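Local coordinates for HMG-CoA Lyase (Bacillus subtilis subsp. subtilis, PDB 1YDO), which folds as a TIM barrel of the HMGL-like family and pairs with a second copy of itself in the assembly, at residues G13-L18 with R139-T144; A104-N109 with K115-S120; G147-K152 with D178-A183; A186-V191 with L216-T221. One frame throughout, in Å; residues are numbered along the deposited sequence.

Overall arrangement
All four contacts belong to the same TIM barrel, and they run from its interior to its helical wall. Interaction 1 lies deep inside, its centre about 4 Å from the chain centre, whereas the centres of interactions 2, 3 and 4 lie about 16 to 19 Å from it. Three probable hydrogen bonds join neighbours: Ser143 O with Ala104 N (3.0 Å) links interactions 1 and 2, Thr107 OG1 with Glu151 OE1 (2.7 Å) links 2 and 3, and Ala183 O with Asn218 ND2 (3.0 Å) links 3 and 4. A further probable hydrogen bond, Thr144 N to Thr179 OG1 (3.1 Å), links 1 and 3. Interactions 2 and 4 are farthest apart, with centres about 25 Å from each other and no touch.

Interaction 1: residues G13-L18 with R139-T144; sequences GPRDGL and RAYLST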
loop_
_atom_site.group_PDB
_atom_site.type_symbol
_atom_site.label_atom_id
_atom_site.label_comp_id
_atom_site.label_asym_id
_atom_site.label_seq_id
_atom_site.Cartn_x
_atom_site.Cartn_y
_atom_site.Cartn_z
ATOM N N GLY A 13 -16.206 -7.156 4.671
ATOM C CA GLY A 13 -15.568 -7.537 5.913
ATOM C C GLY A 13 -16.337 -8.538 6.752
ATOM O O GLY A 13 -15.795 -9.578 7.170
ATOM N N PRO A 14 -17.616 -8.252 7.023
ATOM C CA PRO A 14 -18.411 -9.179 7.830
ATOM C C PRO A 14 -18.469 -10.576 7.235
ATOM O O PRO A 14 -18.879 -11.523 7.893
ATOM C CB PRO A 14 -19.774 -8.504 7.893
ATOM C CG PRO A 14 -19.829 -7.719 6.642
ATOM C CD PRO A 14 -18.442 -7.138 6.533
ATOM N N ARG A 15 -18.044 -10.722 5.990
ATOM C CA ARG A 15 -18.089 -12.034 5.394
ATOM C C ARG A 15 -16.696 -12.558 5.101
ATOM O O ARG A 15 -16.161 -13.359 5.878
ATOM C CB ARG A 15 -18.930 -12.007 4.128
ATOM C CG ARG A 15 -19.233 -13.377 3.587
ATOM C CD ARG A 15 -18.756 -13.460 2.156
ATOM N NE ARG A 15 -17.417 -14.029 2.025
ATOM C CZ ARG A 15 -16.621 -13.836 0.977
ATOM N NH1 ARG A 15 -17.016 -13.073 -0.037
ATOM N NH2 ARG A 15 -15.437 -14.424 0.933
ATOM N N ASP A 16 -16.103 -12.101 3.995
ATOM C CA ASP A 16 -14.752 -12.532 3.593
ATOM C C ASP A 16 -13.733 -12.243 4.696
ATOM O O ASP A 16 -12.720 -12.932 4.814
ATOM C CB ASP A 16 -14.315 -11.820 2.304
ATOM C CG ASP A 16 -13.183 -12.552 1.582
ATOM O OD1 ASP A 16 -12.724 -12.065 0.526
ATOM O OD2 ASP A 16 -12.752 -13.623 2.070
ATOM N N GLY A 17 -14.021 -11.234 5.509
ATOM C CA GLY A 17 -13.119 -10.901 6.586
ATOM C C GLY A 17 -13.282 -11.791 7.789
ATOM O O GLY A 17 -12.315 -12.365 8.281
ATOM N N LEU A 18 -14.504 -11.938 8.267
ATOM C CA LEU A 18 -14.703 -12.767 9.448
ATOM C C LEU A 18 -14.444 -14.258 9.234
ATOM O O LEU A 18 -13.949 -14.933 10.138
ATOM C CB LEU A 18 -16.104 -12.532 10.013
ATOM C CG LEU A 18 -16.195 -11.502 11.152
ATOM C CD1 LEU A 18 -15.070 -10.484 11.096
ATOM C CD2 LEU A 18 -17.533 -10.814 11.069
ATOM N N ARG A 139 -24.718 -11.189 -8.316
ATOM C CA ARG A 139 -23.353 -10.752 -8.532
ATOM C C ARG A 139 -22.461 -11.981 -8.506
ATOM O O ARG A 139 -22.662 -12.865 -7.677
ATOM C CB ARG A 139 -22.947 -9.805 -7.418
ATOM C CG ARG A 139 -21.589 -9.206 -7.592
ATOM C CD ARG A 139 -21.090 -8.708 -6.266
ATOM N NE ARG A 139 -19.966 -7.805 -6.427
ATOM C CZ ARG A 139 -19.158 -7.446 -5.445
ATOM N NH1 ARG A 139 -19.353 -7.932 -4.226
ATOM N NH2 ARG A 139 -18.176 -6.589 -5.691
ATOM N N ALA A 140 -21.478 -12.028 -9.402
ATOM C CA ALA A 140 -20.561 -13.159 -9.479
ATOM C C ALA A 140 -19.169 -12.798 -8.961
ATOM O O ALA A 140 -18.670 -11.691 -9.173
ATOM C CB ALA A 140 -20.474 -13.670 -10.921
ATOM N N TYR A 141 -18.550 -13.762 -8.291
ATOM C CA TYR A 141 -17.231 -13.604 -7.715
ATOM C C TYR A 141 -16.265 -14.546 -8.399
ATOM O O TYR A 141 -16.133 -15.694 -7.988
ATOM C CB TYR A 141 -17.284 -13.959 -6.236
ATOM C CG TYR A 141 -17.103 -12.794 -5.309
ATOM C CD1 TYR A 141 -15.927 -12.057 -5.327
ATOM C CD2 TYR A 141 -18.106 -12.432 -4.402
ATOM C CE1 TYR A 141 -15.745 -10.994 -4.477
ATOM C CE2 TYR A 141 -17.934 -11.363 -3.538
ATOM C CZ TYR A 141 -16.750 -10.652 -3.585
ATOM O OH TYR A 141 -16.546 -9.592 -2.745
ATOM N N LEU A 142 -15.596 -14.085 -9.443
ATOM C CA LEU A 142 -14.643 -14.945 -10.131
ATOM C C LEU A 142 -13.296 -14.796 -9.418
ATOM O O LEU A 142 -12.736 -13.706 -9.360
ATOM C CB LEU A 142 -14.528 -14.506 -11.585
ATOM C CG LEU A 142 -14.267 -15.613 -12.596
ATOM C CD1 LEU A 142 -14.013 -14.985 -13.956
ATOM C CD2 LEU A 142 -13.081 -16.450 -12.172
ATOM N N SER A 143 -12.769 -15.880 -8.869
ATOM C CA SER A 143 -11.513 -15.767 -8.161
ATOM C C SER A 143 -10.349 -16.309 -8.955
ATOM O O SER A 143 -10.529 -16.891 -10.023
ATOM C CB SER A 143 -11.580 -16.478 -6.815
ATOM O OG SER A 143 -11.812 -17.853 -6.986
ATOM N N THR A 144 -9.153 -16.087 -8.414
ATOM C CA THR A 144 -7.892 -16.514 -8.998
ATOM C C THR A 144 -7.716 -16.040 -10.447
ATOM O O THR A 144 -7.144 -16.749 -11.274
ATOM C CB THR A 144 -7.748 -18.058 -8.883
ATOM O OG1 THR A 144 -6.395 -18.434 -9.147
ATOM C CG2 THR A 144 -8.652 -18.762 -9.858
#
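Inside the TIM barrel, Arg15 of the short helix 13-17, which follows the first strand, reaches across to Tyr141 on strand 137-143. The contact is slight but wholly buried: Arg15 NH1 comes to 4.0 Å from Tyr141 CE2. The ring atom lies at the edge of the guanidinium, near its plane, while the two flat groups stand almost perpendicular, their planes 89° apart. From Arg15 CZ to the centre of the Tyr141 ring is 5.8 Å, so any cation-pi attraction is long and at most weak. Bends at its second and third torsions (chi2 -124°, chi3 95°) carry the arginine chain round to place its head beside Asp16.

Two carboxylates hold that head. Arg15 NH2 forms a salt bridge of 3.0 Å with Asp16 OD2, and NH1 pairs with Glu46 on strand 44-49, so both terminal nitrogens are held. Tyr141 in turn meets the ring of His207, and its hydroxyl makes a weak hydrogen bond to Asp231. Within the segment 13-18, the bond from Leu18 N to Gly13 O (2.9 Å) closes a wide pi-type turn. The helix after the first strand thus sends a side chain across to strand 137-143, where polar side chains of strands 44-49, 137-143 and 229-232 gather inside the TIM barrel.

Interaction 2: residues A104-N109 with K115-S120; sequences ASETHN and KSTSES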
loop_
_atom_site.group_PDB
_atom_site.type_symbol
_atom_site.label_atom_id
_atom_site.label_comp_id
_atom_site.label_asym_id
_atom_site.label_seq_id
_atom_site.Cartn_x
_atom_site.Cartn_y
_atom_site.Cartn_z
ATOM N N ALA A 104 -11.441 -19.308 -11.536
ATOM C CA ALA A 104 -11.051 -19.308 -12.941
ATOM C C ALA A 104 -10.133 -20.508 -13.164
ATOM O O ALA A 104 -10.174 -21.158 -14.210
ATOM C CB ALA A 104 -10.319 -18.017 -13.273
ATOM N N SER A 105 -9.302 -20.781 -12.160
ATOM C CA SER A 105 -8.368 -21.902 -12.183
ATOM C C SER A 105 -9.113 -23.197 -11.879
ATOM O O SER A 105 -9.882 -23.277 -10.910
ATOM C CB SER A 105 -7.265 -21.697 -11.143
ATOM O OG SER A 105 -6.870 -22.928 -10.578
ATOM N N GLU A 106 -8.892 -24.216 -12.703
ATOM C CA GLU A 106 -9.553 -25.503 -12.504
ATOM C C GLU A 106 -9.114 -26.105 -11.171
ATOM O O GLU A 106 -9.942 -26.500 -10.353
ATOM C CB GLU A 106 -9.190 -26.463 -13.642
ATOM C CG GLU A 106 -10.107 -27.682 -13.750
ATOM C CD GLU A 106 -11.383 -27.384 -14.506
ATOM O OE1 GLU A 106 -12.378 -28.130 -14.314
ATOM O OE2 GLU A 106 -11.392 -26.415 -15.304
ATOM N N THR A 107 -7.799 -26.158 -10.962
ATOM C CA THR A 107 -7.232 -26.727 -9.743
ATOM C C THR A 107 -7.767 -26.055 -8.486
ATOM O O THR A 107 -8.163 -26.728 -7.538
ATOM C CB THR A 107 -5.699 -26.622 -9.751
ATOM O OG1 THR A 107 -5.200 -27.131 -10.992
ATOM C CG2 THR A 107 -5.101 -27.431 -8.604
ATOM N N HIS A 108 -7.776 -24.724 -8.485
ATOM C CA HIS A 108 -8.267 -23.971 -7.341
ATOM C C HIS A 108 -9.743 -24.245 -7.104
ATOM O O HIS A 108 -10.182 -24.440 -5.975
ATOM C CB HIS A 108 -8.075 -22.466 -7.551
ATOM C CG HIS A 108 -8.508 -21.637 -6.379
ATOM N ND1 HIS A 108 -7.890 -21.714 -5.144
ATOM C CD2 HIS A 108 -9.490 -20.722 -6.245
ATOM C CE1 HIS A 108 -8.474 -20.879 -4.310
ATOM N NE2 HIS A 108 -9.450 -20.262 -4.949
ATOM N N ASN A 109 -10.508 -24.248 -8.183
ATOM C CA ASN A 109 -11.937 -24.482 -8.088
ATOM C C ASN A 109 -12.201 -25.869 -7.513
ATOM O O ASN A 109 -12.871 -26.024 -6.485
ATOM C CB ASN A 109 -12.576 -24.366 -9.474
ATOM C CG ASN A 109 -14.058 -24.092 -9.408
ATOM O OD1 ASN A 109 -14.839 -24.670 -10.160
ATOM N ND2 ASN A 109 -14.458 -23.191 -8.519
ATOM N N LYS A 115 -15.481 -29.084 -7.623
ATOM C CA LYS A 115 -16.310 -29.134 -8.821
ATOM C C LYS A 115 -15.539 -28.482 -9.958
ATOM O O LYS A 115 -14.879 -27.462 -9.761
ATOM C CB LYS A 115 -17.636 -28.399 -8.604
ATOM C CG LYS A 115 -18.666 -29.216 -7.855
ATOM C CD LYS A 115 -19.890 -28.407 -7.465
ATOM C CE LYS A 115 -20.847 -29.246 -6.625
ATOM N NZ LYS A 115 -21.349 -30.446 -7.364
ATOM N N SER A 116 -15.607 -29.080 -11.143
ATOM C CA SER A 116 -14.898 -28.539 -12.292
ATOM C C SER A 116 -15.515 -27.200 -12.657
ATOM O O SER A 116 -16.659 -26.907 -12.293
ATOM C CB SER A 116 -14.998 -29.483 -13.489
ATOM O OG SER A 116 -16.302 -29.459 -14.045
ATOM N N THR A 117 -14.750 -26.387 -13.373
ATOM C CA THR A 117 -15.228 -25.084 -13.791
ATOM C C THR A 117 -16.584 -25.219 -14.478
ATOM O O THR A 117 -17.484 -24.414 -14.249
ATOM C CB THR A 117 -14.225 -24.412 -14.749
ATOM O OG1 THR A 117 -13.892 -25.315 -15.811
ATOM C CG2 THR A 117 -12.958 -24.020 -14.001
ATOM N N SER A 118 -16.741 -26.255 -15.298
ATOM C CA SER A 118 -18.000 -26.477 -16.011
ATOM C C SER A 118 -19.129 -26.756 -15.042
ATOM O O SER A 118 -20.189 -26.151 -15.119
ATOM C CB SER A 118 -17.867 -27.651 -16.986
ATOM O OG SER A 118 -17.628 -28.860 -16.289
ATOM N N GLU A 119 -18.881 -27.688 -14.134
ATOM C CA GLU A 119 -19.866 -28.065 -13.143
ATOM C C GLU A 119 -20.308 -26.844 -12.372
ATOM O O GLU A 119 -21.504 -26.596 -12.232
ATOM C CB GLU A 119 -19.282 -29.095 -12.190
ATOM C CG GLU A 119 -18.988 -30.428 -12.854
ATOM C CD GLU A 119 -18.334 -31.417 -11.902
ATOM O OE1 GLU A 119 -18.915 -31.687 -10.822
ATOM O OE2 GLU A 119 -17.244 -31.927 -12.241
ATOM N N SER A 120 -19.348 -26.074 -11.869
ATOM C CA SER A 120 -19.692 -24.869 -11.122
ATOM C C SER A 120 -20.477 -23.932 -12.020
ATOM O O SER A 120 -21.510 -23.390 -11.625
ATOM C CB SER A 120 -18.435 -24.151 -10.620
ATOM O OG SER A 120 -17.844 -24.846 -9.546
#
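Thr117 OG1 donates a 2.8 Å hydrogen bond to Glu106 OE2, meeting that oxygen on its syn side and 23° out of the carboxylate plane. The other oxygen of the same group, Glu106 OE1, accepts from Thr117 N at 3.1 Å, and here the donor stands well above the plane. One residue thus takes both carboxylate oxygens, through its hydroxyl and its backbone, which should limit rotation of the group. The glutamate chain, bent at its second torsion, crosses the threonine side chain at about a right angle. Thr117 puts OG1 between its backbone N and carbonyl carbon (chi1 51°), from where it can reach the carboxylate together with the amide.

The contact lies beyond the end of strand 97-103, where the chain of the TIM barrel makes the extra short helix 106-110 before entering helix 117-133, the helix that leads on to strand 137-143. Glu106 begins the first helix and Thr117 the second, so the carboxylate faces the amino end of helix 117-133, whose dipole would probably favour the negative charge. Each helix has a serine at its N-cap. Ser105 OG accepts from His108 N at 2.9 Å in a nearly straight bond (167°), while Ser116 OG and Ser118 OG lie 2.7 Å apart in a hydrogen bond that either could donate. The buried Asn109 side chain fills the other end of the contact, between the Lys115 backbone and Ser120, its CB 3.9 Å from Lys115 O.

Interaction 3: residues G147-K152 with D178-A183; sequences GCPYEK and DTIGAA
Ile180 lays its two branches on Gly147 to Pro149, CG2 on the proline ring and CD1 on the glycine carbonyl. The CG2 methyl lies 3.4 Å from Pro149 CD and also rests on the peptide carbon of Cys148, while CD1 meets Gly147 O at 3.5 Å. The isoleucine directs CG1 between its own backbone N and carbonyl carbon (chi1 79°), and CG1 carries CD1 to the glycine; CG2 stands anti to the carbonyl carbon, beside the backbone N, and faces Pro149. The segments 147-152 and 178-183 belong to two neighbouring beta-to-alpha loops of the TIM barrel, one following strand 137-143 and the other strand 174-177.

Each loop is shaped by bonds of its own. On the isoleucine side, Asp178 OD2 curls back to accept two weak hydrogen bonds, from Gly181 N and from Ala182 N, which may help to shape the turn that presents Ile180. Thr179 is tied to neighbouring loops by bonds to Thr144 and His209, and Ala182 packs on Tyr257 of the second subunit.

On the other side, Gly147 adopts backbone angles suited to glycine (phi 122°, psi 147°). Cys148 SG accepts from both Tyr150 N and Glu151 N, each at 3.2 Å, and Cys148 N donates to Lys152 O at 2.7 Å, drawing the chain into a compact turn with Pro149 on it. Pro149 CG sits 4.0 Å above the plane of the Tyr150 ring, over its centre. Glu151 OE1 is hydrogen-bonded to Thr107 OG1 on helix 106-110. Lys152 NZ folds over to donate a 3.1 Å bond to Pro149 O, arriving from above the carbonyl plane.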
loop_
_atom_site.group_PDB
_atom_site.type_symbol
_atom_site.label_atom_id
_atom_site.label_comp_id
_atom_site.label_asym_id
_atom_site.label_seq_id
_atom_site.Cartn_x
_atom_site.Cartn_y
_atom_site.Cartn_z
ATOM N N GLY A 147 -3.797 -15.085 -11.189
ATOM C CA GLY A 147 -2.821 -16.073 -10.791
ATOM C C GLY A 147 -3.411 -17.026 -9.783
ATOM O O GLY A 147 -4.255 -16.639 -8.976
ATOM N N CYS A 148 -2.959 -18.275 -9.828
ATOM C CA CYS A 148 -3.438 -19.316 -8.931
ATOM C C CYS A 148 -2.357 -19.797 -7.975
ATOM O O CYS A 148 -1.185 -19.864 -8.329
ATOM C CB CYS A 148 -3.952 -20.504 -9.753
ATOM S SG CYS A 148 -4.561 -21.917 -8.773
ATOM N N PRO A 149 -2.741 -20.140 -6.742
ATOM C CA PRO A 149 -1.747 -20.620 -5.782
ATOM C C PRO A 149 -1.223 -22.013 -6.175
ATOM O O PRO A 149 -0.160 -22.456 -5.722
ATOM C CB PRO A 149 -2.529 -20.636 -4.467
ATOM C CG PRO A 149 -3.916 -20.946 -4.906
ATOM C CD PRO A 149 -4.075 -20.057 -6.122
ATOM N N TYR A 150 -1.980 -22.687 -7.035
ATOM C CA TYR A 150 -1.635 -24.024 -7.491
ATOM C C TYR A 150 -1.132 -24.021 -8.934
ATOM O O TYR A 150 -0.024 -24.483 -9.215
ATOM C CB TYR A 150 -2.858 -24.931 -7.383
ATOM C CG TYR A 150 -3.483 -24.971 -6.001
ATOM C CD1 TYR A 150 -4.854 -24.810 -5.837
ATOM C CD2 TYR A 150 -2.707 -25.223 -4.865
ATOM C CE1 TYR A 150 -5.445 -24.904 -4.594
ATOM C CE2 TYR A 150 -3.287 -25.322 -3.608
ATOM C CZ TYR A 150 -4.664 -25.163 -3.487
ATOM O OH TYR A 150 -5.264 -25.304 -2.262
ATOM N N GLU A 151 -1.942 -23.498 -9.845
ATOM C CA GLU A 151 -1.558 -23.454 -11.247
ATOM C C GLU A 151 -0.628 -22.290 -11.528
ATOM O O GLU A 151 -0.123 -22.139 -12.636
ATOM C CB GLU A 151 -2.794 -23.341 -12.136
ATOM C CG GLU A 151 -3.761 -24.481 -11.971
ATOM C CD GLU A 151 -4.847 -24.470 -13.017
ATOM O OE1 GLU A 151 -5.776 -25.295 -12.912
ATOM O OE2 GLU A 151 -4.771 -23.643 -13.948
ATOM N N LYS A 152 -0.407 -21.467 -10.511
ATOM C CA LYS A 152 0.453 -20.296 -10.632
ATOM C C LYS A 152 -0.043 -19.325 -11.700
ATOM O O LYS A 152 -0.723 -18.348 -11.392
ATOM C CB LYS A 152 1.886 -20.718 -10.948
ATOM C CG LYS A 152 2.938 -19.933 -10.180
ATOM C CD LYS A 152 2.777 -20.117 -8.675
ATOM C CE LYS A 152 2.897 -21.590 -8.265
ATOM N NZ LYS A 152 2.623 -21.829 -6.808
ATOM N N ASP A 178 -8.069 -10.987 -6.799
ATOM C CA ASP A 178 -6.667 -11.353 -6.694
ATOM C C ASP A 178 -6.539 -12.204 -5.443
ATOM O O ASP A 178 -6.184 -11.716 -4.378
ATOM C CB ASP A 178 -5.803 -10.102 -6.546
ATOM C CG ASP A 178 -4.316 -10.421 -6.533
ATOM O OD1 ASP A 178 -3.512 -9.514 -6.230
ATOM O OD2 ASP A 178 -3.953 -11.582 -6.833
ATOM N N THR A 179 -6.833 -13.483 -5.580
ATOM C CA THR A 179 -6.774 -14.373 -4.446
ATOM C C THR A 179 -5.408 -14.411 -3.766
ATOM O O THR A 179 -5.266 -13.955 -2.626
ATOM C CB THR A 179 -7.188 -15.788 -4.855
ATOM O OG1 THR A 179 -8.481 -15.734 -5.459
ATOM C CG2 THR A 179 -7.243 -16.698 -3.652
ATOM N N ILE A 180 -4.401 -14.945 -4.452
ATOM C CA ILE A 180 -3.076 -15.056 -3.854
ATOM C C ILE A 180 -2.539 -13.683 -3.489
ATOM O O ILE A 180 -1.747 -13.555 -2.562
ATOM C CB ILE A 180 -2.079 -15.794 -4.806
ATOM C CG1 ILE A 180 -1.576 -14.853 -5.902
ATOM C CG2 ILE A 180 -2.764 -16.988 -5.448
ATOM C CD1 ILE A 180 -2.672 -14.327 -6.827
ATOM N N GLY A 181 -2.997 -12.662 -4.209
ATOM C CA GLY A 181 -2.547 -11.302 -3.954
ATOM C C GLY A 181 -1.253 -10.963 -4.676
ATOM O O GLY A 181 -0.465 -10.144 -4.204
ATOM N N ALA A 182 -1.031 -11.590 -5.825
ATOM C CA ALA A 182 0.190 -11.346 -6.584
ATOM C C ALA A 182 -0.075 -10.666 -7.924
ATOM O O ALA A 182 0.329 -11.168 -8.973
ATOM C CB ALA A 182 0.938 -12.659 -6.795
ATOM N N ALA A 183 -0.752 -9.521 -7.877
ATOM C CA ALA A 183 -1.069 -8.750 -9.075
ATOM C C ALA A 183 -0.315 -7.437 -9.001
ATOM O O ALA A 183 -0.137 -6.884 -7.920
ATOM C CB ALA A 183 -2.564 -8.485 -9.151
#

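Interaction 4: residues A186-V191 with L216-T221; sequences AQVETV and LANMVT
Val188 and Thr221 carry most of this contact, with Asn218 third. Val188 points toward the neighbouring helix and divides its two methyls between the other two residues. CG2 lies against Thr221, 3.3 Å from its CG2 methyl, and the two side chains pass at a slant. CG1 reaches Asn218 instead, lying 3.8 Å from CB of that residue and as far from its OD1, with the side chains at about a right angle. Thr221 turns its methyl anti to the backbone N, its OG1 lying anti to the carbonyl carbon (chi1 -60°), and this apolar branch also meets Glu189 CB at 3.8 Å. The methyl therefore bridges two successive residues of the neighbouring helix.

Helices 185-196 and 215-225 are consecutive outer helices of the TIM barrel, and strand 204-207 runs between them in the chain. Over these segments the axes approach to 8.8 Å and cross at -33°, both running in broadly the same direction. No hydrogen bond spans the two segments, and the interface is chiefly van der Waals packing.

The amide of Asn218 is engaged elsewhere: ND2 donates to Ala183 O in the loop ahead of helix 185-196, which probably helps to fix the side chain beside Val188. Phe208 packs on both Val188 and Asn218. Both helices also meet the second subunit: from helix 215-225, Ala217 packs on Val220 of the second subunit and Val220 on Pro185 of the second subunit, and from helix 185-196, Glu189 packs on Tyr3 of the second subunit.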
loop_
_atom_site.group_PDB
_atom_site.type_symbol
_atom_site.label_atom_id
_atom_site.label_comp_id
_atom_site.label_asym_id
_atom_site.label_seq_id
_atom_site.Cartn_x
_atom_site.Cartn_y
_atom_site.Cartn_z
ATOM N N ALA A 186 0.950 -3.500 -13.722
ATOM C CA ALA A 186 1.178 -3.825 -15.119
ATOM C C ALA A 186 0.227 -4.939 -15.535
ATOM O O ALA A 186 -0.356 -4.893 -16.612
ATOM C CB ALA A 186 2.617 -4.257 -15.331
ATOM N N GLN A 187 0.067 -5.931 -14.668
ATOM C CA GLN A 187 -0.804 -7.057 -14.943
ATOM C C GLN A 187 -2.271 -6.641 -14.979
ATOM O O GLN A 187 -3.036 -7.066 -15.845
ATOM C CB GLN A 187 -0.602 -8.121 -13.871
ATOM C CG GLN A 187 -0.999 -9.521 -14.277
ATOM C CD GLN A 187 -0.967 -10.483 -13.100
ATOM O OE1 GLN A 187 -0.061 -10.426 -12.262
ATOM N NE2 GLN A 187 -1.955 -11.381 -13.033
ATOM N N VAL A 188 -2.673 -5.814 -14.029
ATOM C CA VAL A 188 -4.066 -5.381 -13.996
ATOM C C VAL A 188 -4.398 -4.530 -15.217
ATOM O O VAL A 188 -5.563 -4.380 -15.594
ATOM C CB VAL A 188 -4.405 -4.554 -12.708
ATOM C CG1 VAL A 188 -3.991 -5.323 -11.480
ATOM C CG2 VAL A 188 -3.727 -3.196 -12.749
ATOM N N GLU A 189 -3.373 -3.976 -15.840
ATOM C CA GLU A 189 -3.610 -3.142 -16.999
ATOM C C GLU A 189 -3.837 -3.980 -18.239
ATOM O O GLU A 189 -4.769 -3.731 -18.991
ATOM C CB GLU A 189 -2.433 -2.203 -17.209
ATOM C CG GLU A 189 -2.695 -1.079 -18.180
ATOM C CD GLU A 189 -1.460 -0.218 -18.377
ATOM O OE1 GLU A 189 -0.912 0.297 -17.370
ATOM O OE2 GLU A 189 -1.038 -0.061 -19.542
ATOM N N THR A 190 -2.990 -4.982 -18.451
ATOM C CA THR A 190 -3.142 -5.833 -19.623
ATOM C C THR A 190 -4.409 -6.653 -19.459
ATOM O O THR A 190 -5.141 -6.870 -20.418
ATOM C CB THR A 190 -1.934 -6.786 -19.822
ATOM O OG1 THR A 190 -1.982 -7.833 -18.854
ATOM C CG2 THR A 190 -0.626 -6.028 -19.661
ATOM N N VAL A 191 -4.675 -7.102 -18.239
ATOM C CA VAL A 191 -5.863 -7.897 -17.994
ATOM C C VAL A 191 -7.116 -7.087 -18.244
ATOM O O VAL A 191 -7.967 -7.490 -19.034
ATOM C CB VAL A 191 -5.901 -8.429 -16.562
ATOM C CG1 VAL A 191 -7.280 -8.987 -16.257
ATOM C CG2 VAL A 191 -4.852 -9.508 -16.387
ATOM N N LEU A 216 -3.755 -0.932 -3.296
ATOM C CA LEU A 216 -4.066 0.424 -3.686
ATOM C C LEU A 216 -3.387 0.798 -4.995
ATOM O O LEU A 216 -3.955 1.521 -5.806
ATOM C CB LEU A 216 -3.673 1.375 -2.563
ATOM C CG LEU A 216 -4.772 1.756 -1.569
ATOM C CD1 LEU A 216 -5.495 0.547 -1.060
ATOM C CD2 LEU A 216 -4.143 2.522 -0.437
ATOM N N ALA A 217 -2.177 0.287 -5.197
ATOM C CA ALA A 217 -1.420 0.546 -6.418
ATOM C C ALA A 217 -2.178 -0.013 -7.603
ATOM O O ALA A 217 -2.359 0.649 -8.619
ATOM C CB ALA A 217 -0.061 -0.099 -6.330
ATOM N N ASN A 218 -2.613 -1.248 -7.477
ATOM C CA ASN A 218 -3.378 -1.851 -8.543
ATOM C C ASN A 218 -4.671 -1.084 -8.721
ATOM O O ASN A 218 -5.186 -0.953 -9.822
ATOM C CB ASN A 218 -3.681 -3.318 -8.228
ATOM C CG ASN A 218 -2.424 -4.157 -8.119
ATOM O OD1 ASN A 218 -1.491 -3.990 -8.904
ATOM N ND2 ASN A 218 -2.397 -5.067 -7.157
HETATM N N MSE A 219 -5.202 -0.554 -7.636
HETATM C CA MSE A 219 -6.449 0.176 -7.734
HETATM C C MSE A 219 -6.314 1.417 -8.598
HETATM O O MSE A 219 -7.219 1.747 -9.360
HETATM C CB MSE A 219 -6.900 0.576 -6.362
HETATM C CG MSE A 219 -8.352 0.806 -6.299
HETATM SE SE MSE A 219 -8.789 0.656 -4.462
HETATM C CE MSE A 219 -8.389 -1.236 -4.171
ATOM N N VAL A 220 -5.189 2.110 -8.467
ATOM C CA VAL A 220 -4.975 3.303 -9.253
ATOM C C VAL A 220 -5.005 2.951 -10.728
ATOM O O VAL A 220 -5.686 3.610 -11.512
ATOM C CB VAL A 220 -3.636 3.968 -8.912
ATOM C CG1 VAL A 220 -3.334 5.068 -9.921
ATOM C CG2 VAL A 220 -3.695 4.547 -7.508
ATOM N N THR A 221 -4.271 1.910 -11.104
ATOM C CA THR A 221 -4.244 1.467 -12.497
ATOM C C THR A 221 -5.674 1.185 -12.970
ATOM O O THR A 221 -6.064 1.592 -14.058
ATOM C CB THR A 221 -3.402 0.195 -12.650
ATOM O OG1 THR A 221 -2.068 0.462 -12.215
ATOM C CG2 THR A 221 -3.370 -0.256 -14.102
#